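Local coordinates for protein Poly(A) RNA polymerase GLD2 (Rattus norvegicus, PDB 6LBK) that probably adds successive AMP units from ATP to the 3' ends of selected cytoplasmic mRNAs, and a single nucleotide to certain microRNAs, at residues R82-Q85 against Q90-L93; L112-K117 against R132-L137; V200-L205 against S281-L286; D285-F290 against R365-V370; E254-S259 against C270-Y275. The protein carries 1 engineered substitution. All blocks are in the same frame, centred on the assembly; numbering follows the deposited sequence.

Contact 1. Residues R82-Q85 against Q90-L93; sequences REIQ and QSRL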
# COMPACT_ATOMS: atom_id res chain seq x y z
N ARG A 82 11.74 -17.14 -14.74
CA ARG A 82 12.51 -18.09 -15.52
C ARG A 82 13.44 -18.89 -14.61
O ARG A 82 13.53 -20.12 -14.72
CB ARG A 82 13.29 -17.28 -16.56
CG ARG A 82 13.93 -18.02 -17.64
CD ARG A 82 14.38 -16.97 -18.58
NE ARG A 82 15.76 -16.55 -18.39
CZ ARG A 82 16.78 -17.06 -19.08
NH1 ARG A 82 18.01 -16.60 -18.87
NH2 ARG A 82 16.57 -18.04 -19.96
N GLU A 83 14.12 -18.20 -13.71
CA GLU A 83 15.10 -18.86 -12.86
C GLU A 83 14.42 -19.83 -11.89
O GLU A 83 14.89 -20.97 -11.70
CB GLU A 83 15.93 -17.78 -12.14
CG GLU A 83 17.33 -18.20 -11.73
CD GLU A 83 18.50 -17.77 -12.66
OE1 GLU A 83 18.60 -16.61 -13.10
OE2 GLU A 83 19.37 -18.62 -12.91
N ILE A 84 13.30 -19.43 -11.28
CA ILE A 84 12.57 -20.23 -10.31
C ILE A 84 11.95 -21.44 -10.98
O ILE A 84 11.78 -22.49 -10.35
CB ILE A 84 11.49 -19.37 -9.60
CG1 ILE A 84 12.12 -18.46 -8.55
CG2 ILE A 84 10.40 -20.22 -8.96
CD1 ILE A 84 11.18 -17.34 -8.03
N GLN A 85 11.62 -21.32 -12.26
CA GLN A 85 10.96 -22.40 -12.96
C GLN A 85 11.85 -23.60 -13.14
O GLN A 85 11.34 -24.70 -13.40
CB GLN A 85 10.44 -21.88 -14.30
CG GLN A 85 8.99 -21.42 -14.16
CD GLN A 85 8.47 -20.63 -15.34
OE1 GLN A 85 9.21 -20.29 -16.27
NE2 GLN A 85 7.17 -20.33 -15.31
N GLN A 90 5.85 -25.41 -12.60
CA GLN A 90 4.45 -25.04 -12.63
C GLN A 90 4.19 -23.73 -11.92
O GLN A 90 3.04 -23.46 -11.53
CB GLN A 90 3.59 -26.16 -12.00
CG GLN A 90 3.21 -27.38 -12.90
CD GLN A 90 4.20 -28.58 -12.86
OE1 GLN A 90 5.21 -28.56 -12.16
NE2 GLN A 90 3.84 -29.65 -13.58
N SER A 91 5.20 -22.88 -11.77
CA SER A 91 5.10 -21.68 -10.95
C SER A 91 5.13 -20.43 -11.81
O SER A 91 5.76 -20.41 -12.88
CB SER A 91 6.23 -21.61 -9.92
OG SER A 91 7.48 -21.39 -10.53
N ARG A 92 4.44 -19.40 -11.34
CA ARG A 92 4.49 -18.07 -11.95
C ARG A 92 4.80 -17.01 -10.89
O ARG A 92 4.38 -17.12 -9.74
CB ARG A 92 3.18 -17.74 -12.65
CG ARG A 92 3.29 -16.67 -13.71
CD ARG A 92 1.94 -16.43 -14.36
NE ARG A 92 1.43 -17.61 -15.07
CZ ARG A 92 0.51 -18.45 -14.60
NH1 ARG A 92 -0.03 -18.26 -13.40
NH2 ARG A 92 0.12 -19.49 -15.33
N LEU A 93 5.47 -15.94 -11.32
CA LEU A 93 5.96 -14.90 -10.42
C LEU A 93 5.27 -13.58 -10.75
O LEU A 93 5.37 -13.09 -11.88
CB LEU A 93 7.47 -14.76 -10.58
CG LEU A 93 8.21 -13.98 -9.51
CD1 LEU A 93 7.80 -14.57 -8.21
CD2 LEU A 93 9.72 -14.13 -9.74
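I84 and L93 meet at about a right angle, methyl against methyl, with I84 CD1 3.9 Å from L93 CD2. I84 holds CG1 anti to its own carbonyl carbon (chi1 -77°), which turns the other branch, CG2, toward the strand, where it lies 3.5 Å from S91 OG. That hydroxyl is not waiting for a partner: it is hydrogen-bonded to F88 O in the turn between the two segments, so the isoleucine methyl simply packs against it. Q85 comes in differently. Its chain is extended beyond CG and passes alongside S91, CG lying 3.6 Å from S91 O, and the amide then donates from NE2 to S91 O at 2.8 Å. The N-H...O angle is 155°, and the nitrogen sits almost straight out from the carbonyl, with the oxygen slightly tilted from the amide plane. An alanine in place of Q85 is likely to leave S91 O without this donor and open a gap beside the serine. The segments are the last part of helix 67-85 and the first part of edge strand 91-96, a tight helix-turn-strand connection in the palm domain. L114 and L176 of the sheet also touch I84. The contact combines buried methyl packing with one amide N-H that satisfies a backbone carbonyl of the edge strand.

Contact 2. Residues L112-K117 against R132-L137; sequences LCLVVK and RHILTL
The helix that carries I134 toward L114 and V116 is held by regular backbone bonds, the shortest among the two segments being T136 N to R132 O at 2.9 Å. On the strand side the polar backbone is engaged as well: V116 N donates to N179 OD1, and L114 bonds through its backbone to N177 and N179. What remains for the two segments to share is purely apolar. Within 132-137, I134 is the residue that spans the gap, and it splits its two arms between two strand residues. CG2 lies 3.9 Å from L114 CD2, these two side chains crossing obliquely, and also 4.0 Å from V116 CG2. The other arm ends in CD1, which meets V116 tip to tip, 3.8 Å from V116 CG1. The fork follows from chi1 of -59°, which sets CG1 anti to the carbonyl carbon and CG2 anti to the backbone N, so that both arms lean toward the sheet. A glycine at I134 would probably open a gap under the strand and leave the methyls of L114 and V116 without their helix partner. Helix 128-144 here covers strand 110-116 of the palm sheet; L135 reaches L176 and V178 of the adjacent strand 172-178 and V163 of strand 162-167 beyond it. D111, three residues before L114 on the same strand, is probably a ligand of the catalytic magnesium. With no polar group exchanged, the join between these two segments rests on the fit and burial of methyls.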
# COMPACT_ATOMS: atom_id res chain seq x y z
N LEU A 112 7.03 -9.47 -4.76
CA LEU A 112 6.83 -10.56 -5.68
C LEU A 112 6.03 -11.64 -4.97
O LEU A 112 6.25 -11.93 -3.78
CB LEU A 112 8.19 -11.13 -6.18
CG LEU A 112 9.11 -10.10 -6.80
CD1 LEU A 112 10.57 -10.58 -6.85
CD2 LEU A 112 8.63 -9.78 -8.19
N CYS A 113 5.15 -12.27 -5.71
CA CYS A 113 4.30 -13.32 -5.19
C CYS A 113 4.50 -14.53 -6.09
O CYS A 113 4.17 -14.49 -7.28
CB CYS A 113 2.87 -12.85 -5.17
SG CYS A 113 1.85 -14.14 -4.68
N LEU A 114 5.02 -15.60 -5.50
CA LEU A 114 5.29 -16.84 -6.26
C LEU A 114 4.07 -17.74 -6.16
O LEU A 114 3.67 -18.04 -5.07
CB LEU A 114 6.54 -17.49 -5.68
CG LEU A 114 6.98 -18.79 -6.34
CD1 LEU A 114 7.30 -18.57 -7.80
CD2 LEU A 114 8.18 -19.36 -5.62
N VAL A 115 3.49 -18.10 -7.29
CA VAL A 115 2.30 -18.98 -7.32
C VAL A 115 2.75 -20.37 -7.76
O VAL A 115 3.20 -20.51 -8.90
CB VAL A 115 1.26 -18.45 -8.30
CG1 VAL A 115 -0.08 -19.07 -8.03
CG2 VAL A 115 1.18 -16.95 -8.18
N VAL A 116 2.56 -21.33 -6.88
CA VAL A 116 2.96 -22.74 -7.11
C VAL A 116 1.70 -23.55 -7.03
O VAL A 116 1.02 -23.43 -6.04
CB VAL A 116 3.91 -23.15 -5.99
CG1 VAL A 116 4.16 -24.63 -5.99
CG2 VAL A 116 5.22 -22.39 -6.08
N LYS A 117 1.44 -24.38 -8.04
CA LYS A 117 0.21 -25.21 -8.08
C LYS A 117 0.37 -26.43 -7.17
O LYS A 117 -0.49 -26.59 -6.29
CB LYS A 117 -0.13 -25.52 -9.54
CG LYS A 117 0.04 -24.31 -10.45
CD LYS A 117 -0.50 -24.46 -11.85
CE LYS A 117 -0.01 -23.37 -12.77
NZ LYS A 117 -0.85 -23.28 -13.99
N ARG A 132 6.28 -22.62 3.21
CA ARG A 132 7.60 -22.47 3.81
C ARG A 132 8.64 -23.35 3.12
O ARG A 132 9.77 -22.91 2.93
CB ARG A 132 7.62 -22.71 5.32
CG ARG A 132 6.93 -21.63 6.17
CD ARG A 132 7.48 -21.63 7.61
NE ARG A 132 6.98 -22.69 8.49
CZ ARG A 132 7.48 -22.95 9.69
NH1 ARG A 132 8.50 -22.24 10.16
NH2 ARG A 132 6.97 -23.93 10.44
N HIS A 133 8.28 -24.59 2.77
CA HIS A 133 9.26 -25.44 2.08
C HIS A 133 9.70 -24.80 0.77
O HIS A 133 10.90 -24.76 0.44
CB HIS A 133 8.68 -26.82 1.76
CG HIS A 133 8.78 -27.81 2.87
ND1 HIS A 133 8.58 -29.16 2.67
CD2 HIS A 133 9.02 -27.66 4.20
CE1 HIS A 133 8.72 -29.80 3.82
NE2 HIS A 133 8.98 -28.91 4.76
N ILE A 134 8.75 -24.24 0.02
CA ILE A 134 9.08 -23.57 -1.23
C ILE A 134 9.90 -22.31 -0.98
O ILE A 134 10.85 -22.04 -1.72
CB ILE A 134 7.81 -23.28 -2.04
CG1 ILE A 134 7.08 -24.59 -2.34
CG2 ILE A 134 8.15 -22.50 -3.30
CD1 ILE A 134 5.60 -24.38 -2.51
N LEU A 135 9.53 -21.49 0.01
CA LEU A 135 10.29 -20.26 0.23
C LEU A 135 11.72 -20.57 0.62
O LEU A 135 12.66 -19.91 0.15
CB LEU A 135 9.64 -19.38 1.29
CG LEU A 135 10.21 -17.97 1.31
CD1 LEU A 135 10.09 -17.34 -0.04
CD2 LEU A 135 9.47 -17.13 2.31
N THR A 136 11.92 -21.61 1.43
CA THR A 136 13.29 -21.92 1.80
C THR A 136 14.06 -22.51 0.62
O THR A 136 15.25 -22.22 0.45
CB THR A 136 13.32 -22.82 3.05
OG1 THR A 136 14.67 -23.14 3.39
CG2 THR A 136 12.54 -24.09 2.86
N LEU A 137 13.40 -23.32 -0.24
CA LEU A 137 14.06 -23.81 -1.46
C LEU A 137 14.44 -22.66 -2.39
O LEU A 137 15.56 -22.62 -2.92
CB LEU A 137 13.17 -24.82 -2.20
CG LEU A 137 13.54 -26.29 -1.98
CD1 LEU A 137 12.50 -27.22 -2.58
CD2 LEU A 137 14.92 -26.59 -2.55

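Contact 3. Residues V200-L205 against S281-L286; sequences VRPLVL and SSLGDL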
# COMPACT_ATOMS: atom_id res chain seq x y z
N VAL A 200 -6.09 10.99 -5.94
CA VAL A 200 -5.82 9.86 -5.04
C VAL A 200 -4.32 9.59 -4.96
O VAL A 200 -3.78 9.37 -3.87
CB VAL A 200 -6.60 8.62 -5.47
CG1 VAL A 200 -6.21 7.46 -4.59
CG2 VAL A 200 -8.13 8.87 -5.39
N ARG A 201 -3.62 9.61 -6.10
CA ARG A 201 -2.21 9.24 -6.08
C ARG A 201 -1.33 10.32 -5.44
O ARG A 201 -0.48 9.96 -4.60
CB ARG A 201 -1.73 8.87 -7.48
CG ARG A 201 -2.13 7.43 -7.88
CD ARG A 201 -1.84 7.10 -9.36
NE ARG A 201 -0.41 6.89 -9.60
CZ ARG A 201 0.34 7.63 -10.41
NH1 ARG A 201 -0.19 8.64 -11.08
NH2 ARG A 201 1.63 7.37 -10.54
N PRO A 202 -1.47 11.62 -5.76
CA PRO A 202 -0.66 12.63 -5.04
C PRO A 202 -0.89 12.62 -3.53
O PRO A 202 0.06 12.75 -2.75
CB PRO A 202 -1.11 13.96 -5.66
CG PRO A 202 -1.57 13.59 -7.03
CD PRO A 202 -2.22 12.24 -6.87
N LEU A 203 -2.15 12.45 -3.11
CA LEU A 203 -2.43 12.46 -1.69
C LEU A 203 -1.81 11.26 -1.01
O LEU A 203 -1.17 11.39 0.03
CB LEU A 203 -3.94 12.46 -1.47
CG LEU A 203 -4.24 12.72 0.01
CD1 LEU A 203 -4.08 14.27 0.28
CD2 LEU A 203 -5.58 12.16 0.50
N VAL A 204 -2.00 10.08 -1.60
CA VAL A 204 -1.45 8.88 -1.00
C VAL A 204 0.07 8.98 -0.90
O VAL A 204 0.67 8.58 0.10
CB VAL A 204 -1.90 7.65 -1.80
CG1 VAL A 204 -0.95 6.48 -1.58
CG2 VAL A 204 -3.36 7.26 -1.41
N LEU A 205 0.72 9.55 -1.92
CA LEU A 205 2.18 9.59 -1.92
C LEU A 205 2.69 10.54 -0.83
O LEU A 205 3.62 10.19 -0.08
CB LEU A 205 2.70 9.99 -3.30
CG LEU A 205 4.19 10.04 -3.70
CD1 LEU A 205 5.08 10.98 -2.86
CD2 LEU A 205 4.74 8.62 -3.70
N SER A 281 -12.63 19.96 -3.09
CA SER A 281 -11.49 20.20 -2.21
C SER A 281 -10.18 19.99 -2.96
O SER A 281 -9.97 18.95 -3.59
CB SER A 281 -11.53 19.25 -1.00
OG SER A 281 -12.78 19.22 -0.33
N SER A 282 -9.27 20.97 -2.87
CA SER A 282 -7.95 20.83 -3.47
C SER A 282 -7.07 19.89 -2.65
O SER A 282 -7.47 19.39 -1.59
CB SER A 282 -7.30 22.19 -3.67
OG SER A 282 -7.09 22.81 -2.43
N LEU A 283 -5.85 19.63 -3.15
CA LEU A 283 -4.95 18.67 -2.51
C LEU A 283 -4.55 19.11 -1.10
O LEU A 283 -4.43 18.27 -0.20
CB LEU A 283 -3.68 18.48 -3.35
CG LEU A 283 -3.74 17.58 -4.60
CD1 LEU A 283 -2.34 17.56 -5.25
CD2 LEU A 283 -4.27 16.18 -4.32
N GLY A 284 -4.32 20.41 -0.89
CA GLY A 284 -3.95 20.89 0.43
C GLY A 284 -5.11 20.87 1.41
O GLY A 284 -4.94 20.49 2.57
N ASP A 285 -6.32 21.22 0.93
CA ASP A 285 -7.54 21.05 1.72
C ASP A 285 -7.72 19.60 2.14
O ASP A 285 -8.03 19.30 3.30
CB ASP A 285 -8.76 21.54 0.94
CG ASP A 285 -8.86 23.09 0.85
OD1 ASP A 285 -8.27 23.80 1.70
OD2 ASP A 285 -9.54 23.59 -0.09
N LEU A 286 -7.48 18.66 1.21
CA LEU A 286 -7.69 17.25 1.51
C LEU A 286 -6.62 16.69 2.43
O LEU A 286 -6.92 15.87 3.30
CB LEU A 286 -7.76 16.44 0.22
CG LEU A 286 -9.04 16.70 -0.56
CD1 LEU A 286 -8.83 16.27 -2.01
CD2 LEU A 286 -10.20 15.96 0.10
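The pyrrolidine ring of P202, the one ring in this contact, is met at its CB corner by L283, with CD1 at 3.8 Å and CD2 at 4.1 Å. This is helix-on-helix packing in the helical part of the polymerase: the first turns of helix 200-213 against the start of helix 283-297, within the PAP-associated region. Helix 51-63 closes the side of the contact, F60 touching P202 and I56 touching L283. L283 spans the gap because CG stands anti to the carbonyl carbon (chi1 -78°), its methyl pair ending against the proline.

At the start of the second helix, S282 occupies the N-cap position without a capping bond from its side chain, and OG makes a weak bond to D285 OD2 instead. G284 N is bonded to S53 OG of helix 51-63.

L203 completes the join. With CG anti to the backbone N (chi1 -170°), it sends CD1 not into another side chain's tip but onto the helix backbone. There the methyl lies 4.0 Å from L283 O and 4.1 Å from L286 C, with L286 CB at 4.3 Å.

Contact 4. Residues D285-F290 against R365-V370; sequences DLLLGF and RDLNSV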
# COMPACT_ATOMS: atom_id res chain seq x y z
N ASP A 285 -6.32 21.22 0.93
CA ASP A 285 -7.54 21.05 1.72
C ASP A 285 -7.72 19.60 2.14
O ASP A 285 -8.03 19.30 3.30
CB ASP A 285 -8.76 21.54 0.94
CG ASP A 285 -8.86 23.09 0.85
OD1 ASP A 285 -8.27 23.80 1.70
OD2 ASP A 285 -9.54 23.59 -0.09
N LEU A 286 -7.48 18.66 1.21
CA LEU A 286 -7.69 17.25 1.51
C LEU A 286 -6.62 16.69 2.43
O LEU A 286 -6.92 15.87 3.30
CB LEU A 286 -7.76 16.44 0.22
CG LEU A 286 -9.04 16.70 -0.56
CD1 LEU A 286 -8.83 16.27 -2.01
CD2 LEU A 286 -10.20 15.96 0.10
N LEU A 287 -5.36 17.10 2.28
CA LEU A 287 -4.34 16.62 3.20
C LEU A 287 -4.60 17.14 4.62
O LEU A 287 -4.44 16.39 5.60
CB LEU A 287 -2.94 17.01 2.71
CG LEU A 287 -1.75 16.73 3.66
CD1 LEU A 287 -1.54 15.27 3.97
CD2 LEU A 287 -0.43 17.44 3.23
N LEU A 288 -4.98 18.42 4.75
CA LEU A 288 -5.38 18.92 6.06
C LEU A 288 -6.55 18.11 6.62
O LEU A 288 -6.51 17.66 7.77
CB LEU A 288 -5.74 20.41 5.98
CG LEU A 288 -4.80 21.39 6.67
CD1 LEU A 288 -5.40 22.79 6.68
CD2 LEU A 288 -4.51 20.94 8.06
N GLY A 289 -7.59 17.88 5.80
CA GLY A 289 -8.74 17.13 6.28
C GLY A 289 -8.39 15.71 6.67
O GLY A 289 -8.94 15.16 7.62
N PHE A 290 -7.49 15.07 5.94
CA PHE A 290 -7.12 13.70 6.28
C PHE A 290 -6.39 13.66 7.61
O PHE A 290 -6.61 12.74 8.41
CB PHE A 290 -6.28 13.07 5.17
CG PHE A 290 -5.56 11.84 5.60
CD1 PHE A 290 -6.16 10.60 5.54
CD2 PHE A 290 -4.26 11.93 6.09
CE1 PHE A 290 -5.47 9.48 5.94
CE2 PHE A 290 -3.58 10.83 6.49
CZ PHE A 290 -4.18 9.59 6.41
N ARG A 365 0.33 26.56 6.35
CA ARG A 365 -0.04 25.72 5.21
C ARG A 365 1.10 25.56 4.20
O ARG A 365 0.96 25.93 3.03
CB ARG A 365 -1.31 26.24 4.54
CG ARG A 365 -2.49 25.89 5.41
CD ARG A 365 -3.84 26.05 4.77
NE ARG A 365 -4.84 25.96 5.84
CZ ARG A 365 -6.16 26.00 5.66
NH1 ARG A 365 -6.66 26.13 4.44
NH2 ARG A 365 -6.97 25.90 6.71
N ASP A 366 2.25 25.12 4.70
CA ASP A 366 3.42 24.74 3.92
C ASP A 366 3.70 23.27 4.21
O ASP A 366 3.62 22.84 5.37
CB ASP A 366 4.62 25.64 4.31
CG ASP A 366 5.84 25.45 3.41
OD1 ASP A 366 6.11 24.31 2.98
OD2 ASP A 366 6.53 26.46 3.14
N LEU A 367 3.98 22.49 3.15
CA LEU A 367 4.29 21.07 3.33
C LEU A 367 5.54 20.87 4.18
O LEU A 367 5.72 19.80 4.75
CB LEU A 367 4.45 20.36 1.98
CG LEU A 367 4.48 18.83 2.03
CD1 LEU A 367 3.16 18.27 2.48
CD2 LEU A 367 4.79 18.29 0.68
N ASN A 368 6.40 21.89 4.26
CA ASN A 368 7.59 21.84 5.11
C ASN A 368 7.25 21.77 6.60
O ASN A 368 8.13 21.44 7.40
CB ASN A 368 8.48 23.06 4.86
CG ASN A 368 9.60 22.78 3.87
OD1 ASN A 368 10.51 22.00 4.15
ND2 ASN A 368 9.55 23.44 2.71
N SER A 369 6.03 22.13 7.00
CA SER A 369 5.68 22.08 8.42
C SER A 369 5.53 20.64 8.93
O SER A 369 5.73 20.39 10.13
CB SER A 369 4.38 22.85 8.67
OG SER A 369 4.56 24.22 8.34
N VAL A 370 5.19 19.70 8.05
CA VAL A 370 4.98 18.32 8.45
C VAL A 370 5.95 17.35 7.78
O VAL A 370 6.09 16.21 8.26
CB VAL A 370 3.52 17.88 8.19
CG1 VAL A 370 2.57 18.84 8.93
CG2 VAL A 370 3.22 17.85 6.68
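D285 and R365 supply the charged part of the contact, and it is a loose one. D285 OD1 lies 3.9 Å from R365 NH1, a long salt bridge with carboxylate and guanidinium planes turned 88° apart. The oxygen stands off the plane of the guanidinium, where it meets no donor head-on; only charge links the two.

The second kind of contact is a methyl over a flat cation. L288 CD1 rests on one face of the R365 guanidinium, 3.1 Å above its plane and offset toward the rim; its nearest atom there is R365 NE, at 3.3 Å. The arginine reaches it with a chain extended from CG to NE, crossing L288 at about a right angle. L288 itself has an unusual first torsion (chi1 -111°), and its side chain also touches W358 and L361 of helix 344-363.

Purely apolar contact is left to L287 and L367, which also cross at about a right angle, CD2 of the first 3.8 Å from CD1 of the second. Both leucines continue into a core shared with helices 51-63 and 200-213.

Within the loop, D366 OD1 accepts from N368 N, two residues on, at 2.8 Å, met from above the carboxylate plane: an Asx turn. The same oxygen takes a bond from Q55 NE2. The Asx turn lies in the loop after helix 344-363, which packs its R365 and L367 against the first turns of helix 283-297 in the helical part of the polymerase.

Contact 5. Residues E254-S259 against C270-Y275; sequences ESFSTS and CNVPPY
S255 and N271 approach to 7.4 Å between their CA atoms, each near the end of a short, weakly bonded helix, and beyond N271 the chain straightens at V272 (phi/psi -80/130). The side chains that bridge the gap are few. V272 sends CG2 to F256 CZ at 3.9 Å, the two side chains crossing at about a right angle and the methyl meeting the ring obliquely. It gets there because CG1 stands anti to the backbone N (chi1 171°), which puts CG2 anti to the carbonyl carbon and beside the nitrogen. F256 in turn has S255 CB 4.2 Å above its ring, over the centre, so the serine backs the phenylalanine from within its own helix.

These residues belong to the connection between helices 226-239 and 283-297, a run of short helices and loops that packs onto helix 182-194, which follows the palm sheet in the chain. T192 of that helix touches both F256 and V272, and so does L248 of the short helix 248-251; A268 touches F256 and S255, and Y252 and L196 touch V272.

On the more exposed side S255 OG faces N271 CB at 4.1 Å, a packing contact rather than a bond. S255 OG is also 4.3 Å from V272 CG2, again without a bond.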
# COMPACT_ATOMS: atom_id res chain seq x y z
N GLU A 254 -18.04 -7.89 -10.31
CA GLU A 254 -17.61 -8.74 -11.42
C GLU A 254 -16.14 -8.54 -11.77
O GLU A 254 -15.49 -9.49 -12.21
CB GLU A 254 -18.49 -8.41 -12.62
CG GLU A 254 -18.51 -6.91 -12.88
CD GLU A 254 -19.79 -6.45 -13.52
OE1 GLU A 254 -20.61 -7.31 -13.93
OE2 GLU A 254 -20.00 -5.21 -13.56
N SER A 255 -15.61 -7.34 -11.55
CA SER A 255 -14.23 -7.04 -11.93
C SER A 255 -13.26 -7.34 -10.79
O SER A 255 -12.05 -7.40 -11.03
CB SER A 255 -14.11 -5.57 -12.38
OG SER A 255 -15.01 -5.27 -13.45
N PHE A 256 -13.76 -7.56 -9.57
CA PHE A 256 -12.90 -7.87 -8.43
C PHE A 256 -13.34 -9.12 -7.67
O PHE A 256 -12.82 -9.39 -6.58
CB PHE A 256 -12.83 -6.67 -7.47
CG PHE A 256 -12.61 -5.35 -8.17
CD1 PHE A 256 -11.39 -5.05 -8.74
CD2 PHE A 256 -13.62 -4.42 -8.25
CE1 PHE A 256 -11.20 -3.85 -9.40
CE2 PHE A 256 -13.43 -3.22 -8.90
CZ PHE A 256 -12.21 -2.93 -9.47
N SER A 257 -14.25 -9.93 -8.22
CA SER A 257 -14.72 -11.14 -7.54
C SER A 257 -13.58 -12.15 -7.34
O SER A 257 -12.62 -12.20 -8.11
CB SER A 257 -15.84 -11.80 -8.34
OG SER A 257 -16.27 -12.99 -7.71
N THR A 258 -13.69 -12.94 -6.26
CA THR A 258 -12.70 -13.95 -5.91
C THR A 258 -12.63 -15.11 -6.89
O THR A 258 -11.74 -15.96 -6.74
CB THR A 258 -12.96 -14.50 -4.51
OG1 THR A 258 -14.23 -15.18 -4.48
CG2 THR A 258 -12.97 -13.40 -3.49
N SER A 259 -13.55 -15.20 -7.84
CA SER A 259 -13.47 -16.23 -8.87
C SER A 259 -12.63 -15.82 -10.08
O SER A 259 -12.32 -16.68 -10.92
CB SER A 259 -14.88 -16.62 -9.33
OG SER A 259 -15.54 -15.54 -9.95
N CYS A 270 -8.83 -1.91 -16.61
CA CYS A 270 -9.21 -1.56 -17.98
C CYS A 270 -10.72 -1.49 -18.15
O CYS A 270 -11.20 -0.80 -19.06
CB CYS A 270 -8.67 -2.59 -18.99
SG CYS A 270 -6.87 -2.77 -19.11
N ASN A 271 -11.48 -2.15 -17.28
CA ASN A 271 -12.93 -2.20 -17.39
C ASN A 271 -13.62 -1.04 -16.67
O ASN A 271 -14.59 -0.48 -17.19
CB ASN A 271 -13.46 -3.52 -16.82
CG ASN A 271 -12.82 -4.75 -17.46
OD1 ASN A 271 -12.38 -5.67 -16.77
ND2 ASN A 271 -12.77 -4.77 -18.79
N VAL A 272 -13.12 -0.65 -15.50
CA VAL A 272 -13.85 0.27 -14.62
C VAL A 272 -13.67 1.71 -15.12
O VAL A 272 -12.52 2.13 -15.33
CB VAL A 272 -13.38 0.11 -13.18
CG1 VAL A 272 -13.97 1.21 -12.30
CG2 VAL A 272 -13.74 -1.27 -12.66
N PRO A 273 -14.74 2.47 -15.29
CA PRO A 273 -14.64 3.86 -15.77
C PRO A 273 -14.22 4.82 -14.67
O PRO A 273 -14.31 4.48 -13.48
CB PRO A 273 -16.06 4.15 -16.27
CG PRO A 273 -16.93 3.29 -15.42
CD PRO A 273 -16.14 2.04 -15.14
N PRO A 274 -13.79 6.04 -15.02
CA PRO A 274 -13.35 6.99 -13.99
C PRO A 274 -14.52 7.54 -13.19
O PRO A 274 -15.67 7.52 -13.63
CB PRO A 274 -12.69 8.12 -14.80
CG PRO A 274 -12.45 7.56 -16.13
CD PRO A 274 -13.56 6.58 -16.36
N TYR A 275 -14.19 8.06 -12.01
CA TYR A 275 -15.17 8.58 -11.06
C TYR A 275 -15.15 10.10 -11.10
O TYR A 275 -14.11 10.72 -10.91
CB TYR A 275 -14.89 8.08 -9.65
CG TYR A 275 -16.04 8.28 -8.68
CD1 TYR A 275 -17.21 7.53 -8.81
CD2 TYR A 275 -15.96 9.20 -7.64
CE1 TYR A 275 -18.27 7.70 -7.94
CE2 TYR A 275 -17.02 9.38 -6.75
CZ TYR A 275 -18.18 8.62 -6.91
OH TYR A 275 -19.25 8.78 -6.04

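In the fold
Along the chain contacts 1 and 2 come first, then contact 3 with contact 5 nested inside it, and contact 4 starts on the helix where contact 3 ends. Contacts 1 and 2, centres 10 Å apart, use neighbouring antiparallel strands 91-96 and 110-116, probably joined by a hydrogen bond between R92 O and V115 N. Contacts 3 and 4 lie across the chain's centre, about 37 to 44 Å away between centres; they share helix 283-297. Contact 5, 24 Å from contact 3 between centres, lies in the connection between helices 226-239 and 283-297. The first pair belongs to the palm, which probably binds the catalytic metal, the second to the helical domain, against which segment 365-370 packs.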